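Local coordinates for protein COG3291: FOG: PKD repeat (Clostridium thermocellum, PDB 1WMX) that probably binds cellulose or related glucans, as the family 30 carbohydrate-binding module of the multidomain enzyme CelJ, which is probably a cellulase, at residues Val43-Leu48 and Trp171-Lys176. Sequence-based numbering, arbitrary orientation.
Sequences VTYNGL and WFSDIK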
loop_
_atom_site.group_PDB
_atom_site.type_symbol
_atom_site.label_atom_id
_atom_site.label_comp_id
_atom_site.label_asym_id
_atom_site.label_seq_id
_atom_site.Cartn_x
_atom_site.Cartn_y
_atom_site.Cartn_z
ATOM N N VAL B 43 -6.566 28.335 -12.522
ATOM C CA VAL B 43 -6.315 27.553 -13.732
ATOM C C VAL B 43 -7.580 26.712 -13.893
ATOM O O VAL B 43 -7.910 25.883 -13.045
ATOM C CB VAL B 43 -5.046 26.657 -13.627
ATOM C CG1 VAL B 43 -4.048 27.281 -12.684
ATOM C CG2 VAL B 43 -5.401 25.273 -13.216
ATOM N N THR B 44 -8.305 26.952 -14.978
ATOM C CA THR B 44 -9.562 26.261 -15.207
ATOM C C THR B 44 -9.616 25.481 -16.506
ATOM O O THR B 44 -8.745 25.602 -17.362
ATOM C CB THR B 44 -10.718 27.269 -15.208
ATOM O OG1 THR B 44 -10.517 28.218 -16.263
ATOM C CG2 THR B 44 -10.773 28.018 -13.892
ATOM N N TYR B 45 -10.650 24.658 -16.625
ATOM C CA TYR B 45 -10.875 23.877 -17.825
ATOM C C TYR B 45 -12.368 23.861 -18.078
ATOM O O TYR B 45 -13.150 23.434 -17.225
ATOM C CB TYR B 45 -10.365 22.450 -17.680
ATOM C CG TYR B 45 -10.236 21.768 -19.018
ATOM C CD1 TYR B 45 -9.357 22.259 -19.981
ATOM C CD2 TYR B 45 -10.995 20.644 -19.329
ATOM C CE1 TYR B 45 -9.232 21.645 -21.226
ATOM C CE2 TYR B 45 -10.880 20.019 -20.575
ATOM C CZ TYR B 45 -9.992 20.525 -21.517
ATOM O OH TYR B 45 -9.836 19.896 -22.733
ATOM N N ASN B 46 -12.759 24.335 -19.255
ATOM C CA ASN B 46 -14.163 24.416 -19.620
ATOM C C ASN B 46 -14.861 25.275 -18.585
ATOM O O ASN B 46 -15.997 25.007 -18.204
ATOM C CB ASN B 46 -14.795 23.021 -19.676
ATOM C CG ASN B 46 -14.226 22.174 -20.799
ATOM O OD1 ASN B 46 -14.147 22.627 -21.941
ATOM N ND2 ASN B 46 -13.831 20.941 -20.484
ATOM N N GLY B 47 -14.151 26.300 -18.123
ATOM C CA GLY B 47 -14.702 27.213 -17.139
ATOM C C GLY B 47 -14.766 26.670 -15.724
ATOM O O GLY B 47 -15.019 27.422 -14.785
ATOM N N LEU B 48 -14.540 25.369 -15.563
ATOM C CA LEU B 48 -14.579 24.758 -14.233
ATOM C C LEU B 48 -13.218 24.735 -13.562
ATOM O O LEU B 48 -12.185 24.652 -14.230
ATOM C CB LEU B 48 -15.113 23.322 -14.298
ATOM C CG LEU B 48 -16.563 23.147 -14.738
ATOM C CD1 LEU B 48 -16.959 21.700 -14.557
ATOM C CD2 LEU B 48 -17.469 24.042 -13.924
ATOM N N TRP B 171 -2.548 19.676 -13.060
ATOM C CA TRP B 171 -3.912 20.051 -12.757
ATOM C C TRP B 171 -4.811 19.008 -13.399
ATOM O O TRP B 171 -4.570 18.589 -14.528
ATOM C CB TRP B 171 -4.188 21.439 -13.335
ATOM C CG TRP B 171 -3.507 22.543 -12.581
ATOM C CD1 TRP B 171 -4.020 23.257 -11.526
ATOM C CD2 TRP B 171 -2.190 23.061 -12.809
ATOM N NE1 TRP B 171 -3.109 24.186 -11.096
ATOM C CE2 TRP B 171 -1.975 24.090 -11.863
ATOM C CE3 TRP B 171 -1.171 22.757 -13.722
ATOM C CZ2 TRP B 171 -0.780 24.819 -11.801
ATOM C CZ3 TRP B 171 0.021 23.479 -13.662
ATOM C CH2 TRP B 171 0.204 24.499 -12.708
ATOM N N PHE B 172 -5.830 18.568 -12.671
ATOM C CA PHE B 172 -6.752 17.569 -13.191
ATOM C C PHE B 172 -8.111 18.211 -13.427
ATOM O O PHE B 172 -8.452 19.228 -12.829
ATOM C CB PHE B 172 -6.940 16.395 -12.207
ATOM C CG PHE B 172 -5.705 15.544 -11.988
ATOM C CD1 PHE B 172 -4.723 15.929 -11.076
ATOM C CD2 PHE B 172 -5.547 14.335 -12.666
ATOM C CE1 PHE B 172 -3.600 15.115 -10.834
ATOM C CE2 PHE B 172 -4.433 13.516 -12.437
ATOM C CZ PHE B 172 -3.456 13.911 -11.513
ATOM N N SER B 173 -8.894 17.595 -14.292
ATOM C CA SER B 173 -10.226 18.086 -14.587
ATOM C C SER B 173 -11.109 16.907 -14.960
ATOM O O SER B 173 -10.628 15.911 -15.494
ATOM C CB SER B 173 -10.173 19.084 -15.753
ATOM O OG SER B 173 -11.477 19.517 -16.103
ATOM N N ASP B 174 -12.394 17.010 -14.649
ATOM C CA ASP B 174 -13.351 15.973 -15.006
ATOM C C ASP B 174 -12.849 14.550 -14.772
ATOM O O ASP B 174 -12.815 13.740 -15.700
ATOM C CB ASP B 174 -13.723 16.137 -16.490
ATOM C CG ASP B 174 -15.034 15.468 -16.850
ATOM O OD1 ASP B 174 -15.298 15.292 -18.059
ATOM O OD2 ASP B 174 -15.814 15.130 -15.938
ATOM N N ILE B 175 -12.460 14.238 -13.539
ATOM C CA ILE B 175 -11.981 12.900 -13.229
ATOM C C ILE B 175 -13.168 11.961 -12.977
ATOM O O ILE B 175 -14.001 12.214 -12.100
ATOM C CB ILE B 175 -11.083 12.886 -11.966
ATOM C CG1 ILE B 175 -9.925 13.880 -12.116
ATOM C CG2 ILE B 175 -10.518 11.484 -11.752
ATOM C CD1 ILE B 175 -9.067 14.003 -10.872
ATOM N N LYS B 176 -13.256 10.882 -13.750
ATOM C CA LYS B 176 -14.336 9.922 -13.553
ATOM C C LYS B 176 -14.103 8.524 -14.106
ATOM O O LYS B 176 -13.120 8.260 -14.795
ATOM C CB LYS B 176 -15.663 10.485 -14.066
ATOM C CG LYS B 176 -15.591 11.252 -15.362
ATOM C CD LYS B 176 -15.352 10.365 -16.543
ATOM C CE LYS B 176 -15.357 11.195 -17.816
ATOM N NZ LYS B 176 -16.638 11.935 -17.954
#
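Val43 on Trp171 and Tyr45 beside Ser173 form a small side-chain packing contact between a tight hairpin, with the corner leading into it, and strand 168-178 of the larger antiparallel sheet. Strand 48-55 pairs with both strand 44-45 and strand 168-178, so it joins them through the backbone, while their own contact is made by side chains. Val43, at the corner, lies over one face of the Trp171 indole: its CG1 is 3.4 Å above the plane, nearer the edge of the indole than its middle, on the NE1 side. A branched aliphatic suits this flat surface; its other methyl, CG2, is modelled implausibly close. The indole N-H is hydrogen-bonded to Asp40, which helps fix how the ring is turned.

Further along, Tyr45 CB and CD2 each lie 3.5 Å from Ser173 OG, a van der Waals approach oblique to the ring. With CG anti to the backbone N (chi1 -164°), the tyrosine ring brings CD2 to this hydroxyl; it also meets Trp133. Serine is small enough to let the tyrosine come in alongside. The module is a beta-sandwich, and alternation along the strand separates its two faces: Trp171 and Ser173 turn to the hairpin, whereas buried Phe172 stacks on Phe160 of the second sheet. The hairpin closes through a type I' turn with Asn46 and Gly47 at its corners, residues that tolerate the positive phi required.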